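Long-range contacts in protein kinase (Staphylococcus aureus subsp. aureus Mu50, PDB 3PY9), which is the extracellular region of a membrane Ser/Thr kinase and probably binds muropeptides of the cell wall through its PASTA domains: residues A[34-39]-A[68-73]; A[152-157]-A[181-186]; A[166-171]-A[199-204]. All blocks are in the same frame, centred on the assembly; numbering follows the deposited sequence.

Contact 1: A[34-39]-A[68-73]; sequences ISRSYS and ISKGPE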
loop_
_atom_site.group_PDB
_atom_site.type_symbol
_atom_site.label_atom_id
_atom_site.label_comp_id
_atom_site.label_asym_id
_atom_site.label_seq_id
_atom_site.Cartn_x
_atom_site.Cartn_y
_atom_site.Cartn_z
ATOM N N ILE A 34 -33.149 2.924 -43.362
ATOM C CA ILE A 34 -32.065 2.301 -42.616
ATOM C C ILE A 34 -31.960 2.999 -41.276
ATOM O O ILE A 34 -31.844 4.215 -41.209
ATOM C CB ILE A 34 -30.715 2.411 -43.367
ATOM C CG1 ILE A 34 -30.788 1.711 -44.725
ATOM C CG2 ILE A 34 -29.560 1.850 -42.523
ATOM C CD1 ILE A 34 -29.707 2.173 -45.684
ATOM N N SER A 35 -32.044 2.221 -40.208
ATOM C CA SER A 35 -31.809 2.742 -38.864
ATOM C C SER A 35 -30.793 1.871 -38.125
ATOM O O SER A 35 -30.455 0.766 -38.573
ATOM C CB SER A 35 -33.119 2.898 -38.087
ATOM O OG SER A 35 -33.879 1.713 -38.117
ATOM N N ARG A 36 -30.300 2.387 -37.001
ATOM C CA ARG A 36 -29.152 1.809 -36.296
ATOM C C ARG A 36 -29.476 1.583 -34.833
ATOM O O ARG A 36 -30.028 2.456 -34.156
ATOM C CB ARG A 36 -27.942 2.724 -36.432
ATOM C CG ARG A 36 -27.322 2.731 -37.827
ATOM C CD ARG A 36 -26.632 4.034 -38.128
ATOM N NE ARG A 36 -25.297 4.099 -37.532
ATOM C CZ ARG A 36 -24.949 4.869 -36.498
ATOM N NH1 ARG A 36 -25.839 5.661 -35.903
ATOM N NH2 ARG A 36 -23.694 4.842 -36.058
ATOM N N SER A 37 -29.151 0.387 -34.359
ATOM C CA SER A 37 -29.441 0.007 -32.997
ATOM C C SER A 37 -28.237 -0.724 -32.415
ATOM O O SER A 37 -27.545 -1.474 -33.111
ATOM C CB SER A 37 -30.695 -0.874 -32.952
ATOM O OG SER A 37 -31.002 -1.283 -31.624
ATOM N N TYR A 38 -27.966 -0.470 -31.143
ATOM C CA TYR A 38 -26.965 -1.247 -30.426
ATOM C C TYR A 38 -27.377 -2.721 -30.359
ATOM O O TYR A 38 -28.568 -3.032 -30.239
ATOM C CB TYR A 38 -26.781 -0.681 -29.024
ATOM C CG TYR A 38 -25.962 0.590 -28.985
ATOM C CD1 TYR A 38 -24.692 0.649 -29.581
ATOM C CD2 TYR A 38 -26.441 1.730 -28.332
ATOM C CE1 TYR A 38 -23.916 1.819 -29.535
ATOM C CE2 TYR A 38 -25.675 2.908 -28.277
ATOM C CZ TYR A 38 -24.421 2.943 -28.881
ATOM O OH TYR A 38 -23.672 4.099 -28.820
ATOM N N SER A 39 -26.398 -3.616 -30.463
ATOM C CA SER A 39 -26.624 -5.062 -30.356
ATOM C C SER A 39 -25.373 -5.752 -29.831
ATOM O O SER A 39 -24.255 -5.363 -30.152
ATOM C CB SER A 39 -27.001 -5.655 -31.721
ATOM O OG SER A 39 -27.122 -7.067 -31.690
ATOM N N ILE A 68 -29.757 -1.871 -38.454
ATOM C CA ILE A 68 -28.340 -2.273 -38.517
ATOM C C ILE A 68 -27.684 -2.233 -37.120
ATOM O O ILE A 68 -27.990 -1.343 -36.307
ATOM C CB ILE A 68 -27.542 -1.310 -39.452
ATOM C CG1 ILE A 68 -28.246 -1.134 -40.798
ATOM C CG2 ILE A 68 -26.119 -1.803 -39.701
ATOM C CD1 ILE A 68 -28.532 -2.420 -41.538
ATOM N N SER A 69 -26.797 -3.197 -36.840
ATOM C CA SER A 69 -26.045 -3.207 -35.580
ATOM C C SER A 69 -24.999 -2.103 -35.518
ATOM O O SER A 69 -24.220 -1.918 -36.462
ATOM C CB SER A 69 -25.368 -4.563 -35.321
ATOM O OG SER A 69 -24.584 -4.499 -34.126
ATOM N N LYS A 70 -25.012 -1.369 -34.400
ATOM C CA LYS A 70 -23.950 -0.428 -34.041
ATOM C C LYS A 70 -22.987 -1.110 -33.065
ATOM O O LYS A 70 -22.200 -0.449 -32.377
ATOM C CB LYS A 70 -24.546 0.773 -33.311
ATOM C CG LYS A 70 -25.452 1.679 -34.109
ATOM C CD LYS A 70 -26.362 2.470 -33.158
ATOM C CE LYS A 70 -25.638 3.579 -32.453
ATOM N NZ LYS A 70 -26.631 4.377 -31.683
ATOM N N GLY A 71 -23.062 -2.434 -32.982
ATOM C CA GLY A 71 -22.225 -3.179 -32.056
ATOM C C GLY A 71 -22.695 -2.955 -30.632
ATOM O O GLY A 71 -23.689 -2.254 -30.408
ATOM N N PRO A 72 -21.981 -3.542 -29.656
ATOM C CA PRO A 72 -22.372 -3.449 -28.242
ATOM C C PRO A 72 -22.450 -2.001 -27.736
ATOM O O PRO A 72 -21.579 -1.187 -28.056
ATOM C CB PRO A 72 -21.244 -4.205 -27.520
ATOM C CG PRO A 72 -20.637 -5.106 -28.583
ATOM C CD PRO A 72 -20.745 -4.326 -29.846
ATOM N N GLU A 73 -23.487 -1.684 -26.968
ATOM C CA GLU A 73 -23.551 -0.401 -26.249
ATOM C C GLU A 73 -22.488 -0.405 -25.156
ATOM O O GLU A 73 -22.362 -1.396 -24.433
ATOM C CB GLU A 73 -24.937 -0.207 -25.633
ATOM C CG GLU A 73 -25.182 1.182 -25.043
ATOM C CD GLU A 73 -26.512 1.292 -24.334
ATOM O OE1 GLU A 73 -27.224 0.277 -24.254
ATOM O OE2 GLU A 73 -26.847 2.396 -23.855
#
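K70 and Y38 meet in a cation-pi contact between 34-39 and 68-73. K70 NZ lies 4.0 Å from the centroid of the Y38 ring and 22° off its normal, with CE over the same face toward the rim. The K70 chain reaches this place by bending at CG-CD (chi3 75°).

On the opposite face of the ring, E73 CA makes a CH-pi contact, 3.8 Å from the ring centroid, and the extended E73 chain carries its carboxylate almost parallel to the ring, the planes 4° apart.

A polar atom takes the edge: in the ring plane, G71 O meets Y38 CD1, 3.2 Å away.

Between the two basic side chains, K70 CG lies over the centre of the R36 guanidinium, although R36 NH1 and K70 NZ, both probably positive, are 4.5 Å apart.

Backbone hydrogen bonds set the parallel register. I68 N gives to S35 O and S37 N to I68 O. K70 N to S37 O (2.8 Å) and S39 N to G71 O (3.0 Å) continue the pairing.

Within 68-73, S69 OG accepts from G71 N at 2.8 Å, an ST turn, and is also hydrogen-bonded to Y42 O. The parallel pairing of strands 30-37 and 63-69 is characteristic of the three-stranded sheet of a PASTA domain, here where the chain leaves its last strand.

Contact 2: A[152-157]-A[181-186]; sequences KSFSKA and GDVISQ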
loop_
_atom_site.group_PDB
_atom_site.type_symbol
_atom_site.label_atom_id
_atom_site.label_comp_id
_atom_site.label_asym_id
_atom_site.label_seq_id
_atom_site.Cartn_x
_atom_site.Cartn_y
_atom_site.Cartn_z
ATOM N N LYS A 152 11.553 -15.136 27.772
ATOM C CA LYS A 152 12.066 -16.305 27.054
ATOM C C LYS A 152 13.288 -15.890 26.234
ATOM O O LYS A 152 13.720 -14.738 26.307
ATOM C CB LYS A 152 10.970 -16.967 26.199
ATOM C CG LYS A 152 9.790 -17.514 27.008
ATOM C CD LYS A 152 9.882 -19.026 27.249
ATOM C CE LYS A 152 9.279 -19.377 28.612
ATOM N NZ LYS A 152 9.086 -20.832 28.879
ATOM N N SER A 153 13.856 -16.817 25.472
ATOM C CA SER A 153 15.052 -16.510 24.684
ATOM C C SER A 153 14.737 -15.588 23.510
ATOM O O SER A 153 13.815 -15.859 22.720
ATOM C CB SER A 153 15.706 -17.789 24.167
ATOM O OG SER A 153 16.457 -17.516 22.997
ATOM N N PHE A 154 15.500 -14.510 23.387
ATOM C CA PHE A 154 15.317 -13.612 22.264
ATOM C C PHE A 154 15.592 -14.292 20.911
ATOM O O PHE A 154 14.890 -14.018 19.925
ATOM C CB PHE A 154 16.144 -12.346 22.418
ATOM C CG PHE A 154 16.085 -11.439 21.215
ATOM C CD1 PHE A 154 14.886 -10.838 20.831
ATOM C CD2 PHE A 154 17.229 -11.187 20.463
ATOM C CE1 PHE A 154 14.829 -9.996 19.726
ATOM C CE2 PHE A 154 17.173 -10.345 19.345
ATOM C CZ PHE A 154 15.969 -9.751 18.974
ATOM N N SER A 155 16.594 -15.174 20.870
ATOM C CA SER A 155 16.974 -15.882 19.635
ATOM C C SER A 155 15.811 -16.647 19.048
ATOM O O SER A 155 15.539 -16.561 17.847
ATOM C CB SER A 155 18.130 -16.851 19.892
ATOM O OG SER A 155 19.344 -16.143 19.915
ATOM N N LYS A 156 15.154 -17.405 19.918
ATOM C CA LYS A 156 13.941 -18.138 19.590
ATOM C C LYS A 156 12.807 -17.175 19.236
ATOM O O LYS A 156 12.028 -17.452 18.322
ATOM C CB LYS A 156 13.528 -19.042 20.771
ATOM C CG LYS A 156 14.695 -19.861 21.359
ATOM C CD LYS A 156 14.247 -21.133 22.073
ATOM C CE LYS A 156 13.478 -20.844 23.375
ATOM N NZ LYS A 156 13.435 -22.039 24.297
ATOM N N ALA A 157 12.725 -16.046 19.949
ATOM C CA ALA A 157 11.707 -15.028 19.649
ATOM C C ALA A 157 11.911 -14.468 18.248
ATOM O O ALA A 157 10.995 -14.515 17.420
ATOM C CB ALA A 157 11.702 -13.906 20.685
ATOM N N GLY A 181 20.357 -12.706 27.033
ATOM C CA GLY A 181 19.721 -13.126 25.795
ATOM C C GLY A 181 18.253 -13.474 25.961
ATOM O O GLY A 181 17.601 -13.911 25.001
ATOM N N ASP A 182 17.743 -13.306 27.181
ATOM C CA ASP A 182 16.317 -13.406 27.442
ATOM C C ASP A 182 15.666 -12.017 27.366
ATOM O O ASP A 182 16.321 -10.996 27.583
ATOM C CB ASP A 182 16.023 -14.073 28.799
ATOM C CG ASP A 182 16.133 -15.586 28.751
ATOM O OD1 ASP A 182 16.738 -16.130 27.794
ATOM O OD2 ASP A 182 15.609 -16.244 29.683
ATOM N N VAL A 183 14.365 -12.016 27.075
ATOM C CA VAL A 183 13.607 -10.821 26.775
ATOM C C VAL A 183 13.108 -10.171 28.061
ATOM O O VAL A 183 12.343 -10.776 28.832
ATOM C CB VAL A 183 12.394 -11.169 25.871
ATOM C CG1 VAL A 183 11.457 -9.968 25.723
ATOM C CG2 VAL A 183 12.857 -11.722 24.511
ATOM N N ILE A 184 13.547 -8.931 28.274
ATOM C CA ILE A 184 13.013 -8.082 29.330
ATOM C C ILE A 184 11.581 -7.713 28.987
ATOM O O ILE A 184 10.693 -7.911 29.785
ATOM C CB ILE A 184 13.818 -6.751 29.512
ATOM C CG1 ILE A 184 15.335 -6.976 29.464
ATOM C CG2 ILE A 184 13.382 -6.018 30.793
ATOM C CD1 ILE A 184 15.859 -7.879 30.523
ATOM N N SER A 185 11.370 -7.177 27.786
ATOM C CA SER A 185 10.052 -6.682 27.386
ATOM C C SER A 185 9.794 -6.802 25.888
ATOM O O SER A 185 10.735 -6.842 25.084
ATOM C CB SER A 185 9.879 -5.228 27.817
ATOM O OG SER A 185 10.612 -4.374 26.958
ATOM N N GLN A 186 8.508 -6.831 25.532
ATOM C CA GLN A 186 8.072 -7.020 24.137
ATOM C C GLN A 186 6.829 -6.225 23.827
ATOM O O GLN A 186 5.867 -6.227 24.593
ATOM C CB GLN A 186 7.782 -8.493 23.844
ATOM C CG GLN A 186 7.460 -8.824 22.368
ATOM C CD GLN A 186 7.070 -10.290 22.197
ATOM O OE1 GLN A 186 7.560 -11.159 22.937
ATOM N NE2 GLN A 186 6.174 -10.574 21.231
#
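F154 N and K152 O, the two backbone groups that flank S153, meet the backbone on either side of D182. F154 N gives a hydrogen bond to G181 O at 2.7 Å and 169°, while K152 O receives V183 N at 2.9 Å. The pair forms a single bridge between S153 and D182, and D182 CA adds a CA-H...O contact to K152 O at 3.1 Å.

Side chains add to this. V183 CG2 stands 3.9 Å from F154 CB and near the plane of the F154 ring, at its edge. F154 CB also rests against G181 O, 3.4 Å away. D182 OD1 comes within 3.6 Å of S153 CA.

In the next shell, S153 is the N-cap of helix 154-162. Its OG takes a weak, nearly straight hydrogen bond from K156 N at 3.3 Å, and its O accepts from A157 N in the first helical turn. With CG anti to the backbone N (chi1 175°), the F154 ring leads away from 181-186 to an edge-to-face contact with F201. On the other segment, G181 and D182 are bonded through their backbones to S204, and V183 to H151.

I184 and S185 together face V202 as a classic beta bulge. The whole joins a capped helix start to the entry of an edge strand, in the helix-on-sheet arrangement of a PASTA domain.

Contact 3: A[166-171]-A[199-204]; sequences FKVESK and ISFVVS
In F166 and I199 the first torsions are alike in sense, -65° and -40°, each turning its outer atom (F166 CG, I199 CG1) anti to its own carbonyl carbon, and the two side chains come together at the start of the pairing. I199 CG1 touches F166 CB at 3.8 Å. A further turn at chi2 brings I199 CD1 over one face of the F166 ring, 4.3 Å from the centroid and 26° off the normal, a CH-pi contact. V144 and V146 of strand 143-146 also pack on F166, and V146 on I199.

Further along, V168 CG1 approaches F201 CD2 obliquely at 3.9 Å. The F201 ring is turned so that E169 O lies in its plane at the edge, 3.6 Å from CD2. S170 CB meets F201 CB and then V203 CG2, the latter at 3.9 Å, which continues the same row of side chains. On the reverse face, E169 and K171 lie beside S200 and V202.

Five backbone hydrogen bonds fix the parallel register of V168 with I199 through K171 with V202, the strand axes 4.5 Å apart at closest approach. Bonds from I199 N to K167 O and from E169 N to I199 O begin it, the second at 2.8 Å. F201 N gives to E169 O, the oxygen that also lies at the edge of the F201 ring. K171 N to F201 O and V203 N to K171 O complete the set at 3.1 Å each.

Helix 154-162 covers the face carrying V168, S170, F201 and V203, with F154 touching the first, second and fourth. On its other side strand 198-204 pairs antiparallel with 183-187. One helix packed on a mixed sheet of order 1-3-2 is the arrangement of a PASTA domain.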
loop_
_atom_site.group_PDB
_atom_site.type_symbol
_atom_site.label_atom_id
_atom_site.label_comp_id
_atom_site.label_asym_id
_atom_site.label_seq_id
_atom_site.Cartn_x
_atom_site.Cartn_y
_atom_site.Cartn_z
ATOM N N PHE A 166 7.129 -11.020 10.598
ATOM C CA PHE A 166 7.348 -9.803 11.379
ATOM C C PHE A 166 8.742 -9.263 11.194
ATOM O O PHE A 166 9.694 -10.021 10.974
ATOM C CB PHE A 166 7.060 -10.014 12.882
ATOM C CG PHE A 166 5.606 -10.333 13.188
ATOM C CD1 PHE A 166 4.609 -9.406 12.929
ATOM C CD2 PHE A 166 5.249 -11.566 13.716
ATOM C CE1 PHE A 166 3.265 -9.707 13.163
ATOM C CE2 PHE A 166 3.912 -11.881 13.985
ATOM C CZ PHE A 166 2.923 -10.943 13.712
ATOM N N LYS A 167 8.836 -7.942 11.278
ATOM C CA LYS A 167 10.099 -7.246 11.460
ATOM C C LYS A 167 10.402 -7.163 12.976
ATOM O O LYS A 167 9.537 -6.800 13.768
ATOM C CB LYS A 167 10.030 -5.861 10.808
ATOM C CG LYS A 167 9.761 -5.911 9.288
ATOM C CD LYS A 167 8.878 -4.746 8.810
ATOM C CE LYS A 167 8.451 -4.890 7.334
ATOM N NZ LYS A 167 7.392 -5.924 7.067
ATOM N N VAL A 168 11.618 -7.536 13.369
ATOM C CA VAL A 168 12.001 -7.626 14.787
ATOM C C VAL A 168 13.087 -6.609 15.096
ATOM O O VAL A 168 14.119 -6.592 14.427
ATOM C CB VAL A 168 12.541 -9.031 15.138
ATOM C CG1 VAL A 168 13.334 -8.997 16.445
ATOM C CG2 VAL A 168 11.414 -10.068 15.210
ATOM N N GLU A 169 12.857 -5.769 16.103
ATOM C CA GLU A 169 13.880 -4.843 16.582
ATOM C C GLU A 169 14.214 -5.100 18.040
ATOM O O GLU A 169 13.387 -5.600 18.801
ATOM C CB GLU A 169 13.428 -3.399 16.422
ATOM C CG GLU A 169 13.310 -2.938 14.987
ATOM C CD GLU A 169 12.862 -1.489 14.885
ATOM O OE1 GLU A 169 12.456 -0.917 15.942
ATOM O OE2 GLU A 169 12.910 -0.936 13.752
ATOM N N SER A 170 15.434 -4.751 18.428
ATOM C CA SER A 170 15.865 -4.926 19.806
ATOM C C SER A 170 16.913 -3.901 20.214
ATOM O O SER A 170 17.769 -3.524 19.412
ATOM C CB SER A 170 16.401 -6.340 20.033
ATOM O OG SER A 170 17.671 -6.473 19.419
ATOM N N LYS A 171 16.798 -3.429 21.453
ATOM C CA LYS A 171 17.887 -2.763 22.157
ATOM C C LYS A 171 18.278 -3.726 23.273
ATOM O O LYS A 171 17.561 -4.691 23.547
ATOM C CB LYS A 171 17.450 -1.432 22.798
ATOM C CG LYS A 171 16.770 -0.413 21.896
ATOM C CD LYS A 171 16.261 0.775 22.727
ATOM C CE LYS A 171 15.008 1.460 22.116
ATOM N NZ LYS A 171 15.238 2.364 20.919
ATOM N N ILE A 199 7.915 -5.832 15.632
ATOM C CA ILE A 199 7.894 -6.193 17.063
ATOM C C ILE A 199 9.185 -5.716 17.738
ATOM O O ILE A 199 10.287 -6.025 17.259
ATOM C CB ILE A 199 7.709 -7.719 17.265
ATOM C CG1 ILE A 199 6.679 -8.295 16.254
ATOM C CG2 ILE A 199 7.306 -8.039 18.710
ATOM C CD1 ILE A 199 5.277 -7.624 16.279
ATOM N N SER A 200 9.034 -4.948 18.826
ATOM C CA SER A 200 10.171 -4.343 19.551
ATOM C C SER A 200 10.495 -5.069 20.864
ATOM O O SER A 200 9.608 -5.346 21.672
ATOM C CB SER A 200 9.907 -2.861 19.835
ATOM O OG SER A 200 9.633 -2.148 18.638
ATOM N N PHE A 201 11.776 -5.357 21.060
ATOM C CA PHE A 201 12.254 -6.172 22.179
ATOM C C PHE A 201 13.280 -5.428 23.013
ATOM O O PHE A 201 14.147 -4.742 22.477
ATOM C CB PHE A 201 12.918 -7.447 21.652
ATOM C CG PHE A 201 11.951 -8.489 21.199
ATOM C CD1 PHE A 201 11.461 -9.422 22.095
ATOM C CD2 PHE A 201 11.544 -8.547 19.872
ATOM C CE1 PHE A 201 10.576 -10.406 21.685
ATOM C CE2 PHE A 201 10.637 -9.529 19.444
ATOM C CZ PHE A 201 10.150 -10.446 20.343
ATOM N N VAL A 202 13.167 -5.555 24.328
ATOM C CA VAL A 202 14.259 -5.170 25.213
ATOM C C VAL A 202 14.837 -6.458 25.759
ATOM O O VAL A 202 14.116 -7.282 26.337
ATOM C CB VAL A 202 13.827 -4.178 26.310
ATOM C CG1 VAL A 202 15.003 -3.863 27.252
ATOM C CG2 VAL A 202 13.269 -2.893 25.667
ATOM N N VAL A 203 16.142 -6.622 25.528
ATOM C CA VAL A 203 16.846 -7.888 25.703
ATOM C C VAL A 203 17.941 -7.762 26.771
ATOM O O VAL A 203 18.591 -6.713 26.911
ATOM C CB VAL A 203 17.436 -8.382 24.355
ATOM C CG1 VAL A 203 18.137 -9.726 24.511
ATOM C CG2 VAL A 203 16.326 -8.478 23.291
ATOM N N SER A 204 18.110 -8.835 27.536
ATOM C CA SER A 204 19.066 -8.854 28.629
ATOM C C SER A 204 20.482 -9.158 28.139
ATOM O O SER A 204 20.717 -10.149 27.433
ATOM C CB SER A 204 18.630 -9.872 29.700
ATOM O OG SER A 204 19.516 -9.874 30.809
#

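Contacts 2 and 3 belong to one PASTA domain and interlock: their segments alternate along the chain, their centres are 8 Å apart, and G181 N lies 2.6 Å from S204 O, a probable hydrogen bond, as is D182 O to S204 N at 2.8 Å. Contact 1 stands alone in the first PASTA domain, its centre 72 Å from that of contact 2 and 67 Å from that of contact 3, on the opposite side of the chain's centre. Contacts 1 and 3 nevertheless repeat the same parallel pairing of first and third strands in separate domains. A bound europium ion lies about 6 Å from the R36 side chain of contact 1, too far to coordinate it.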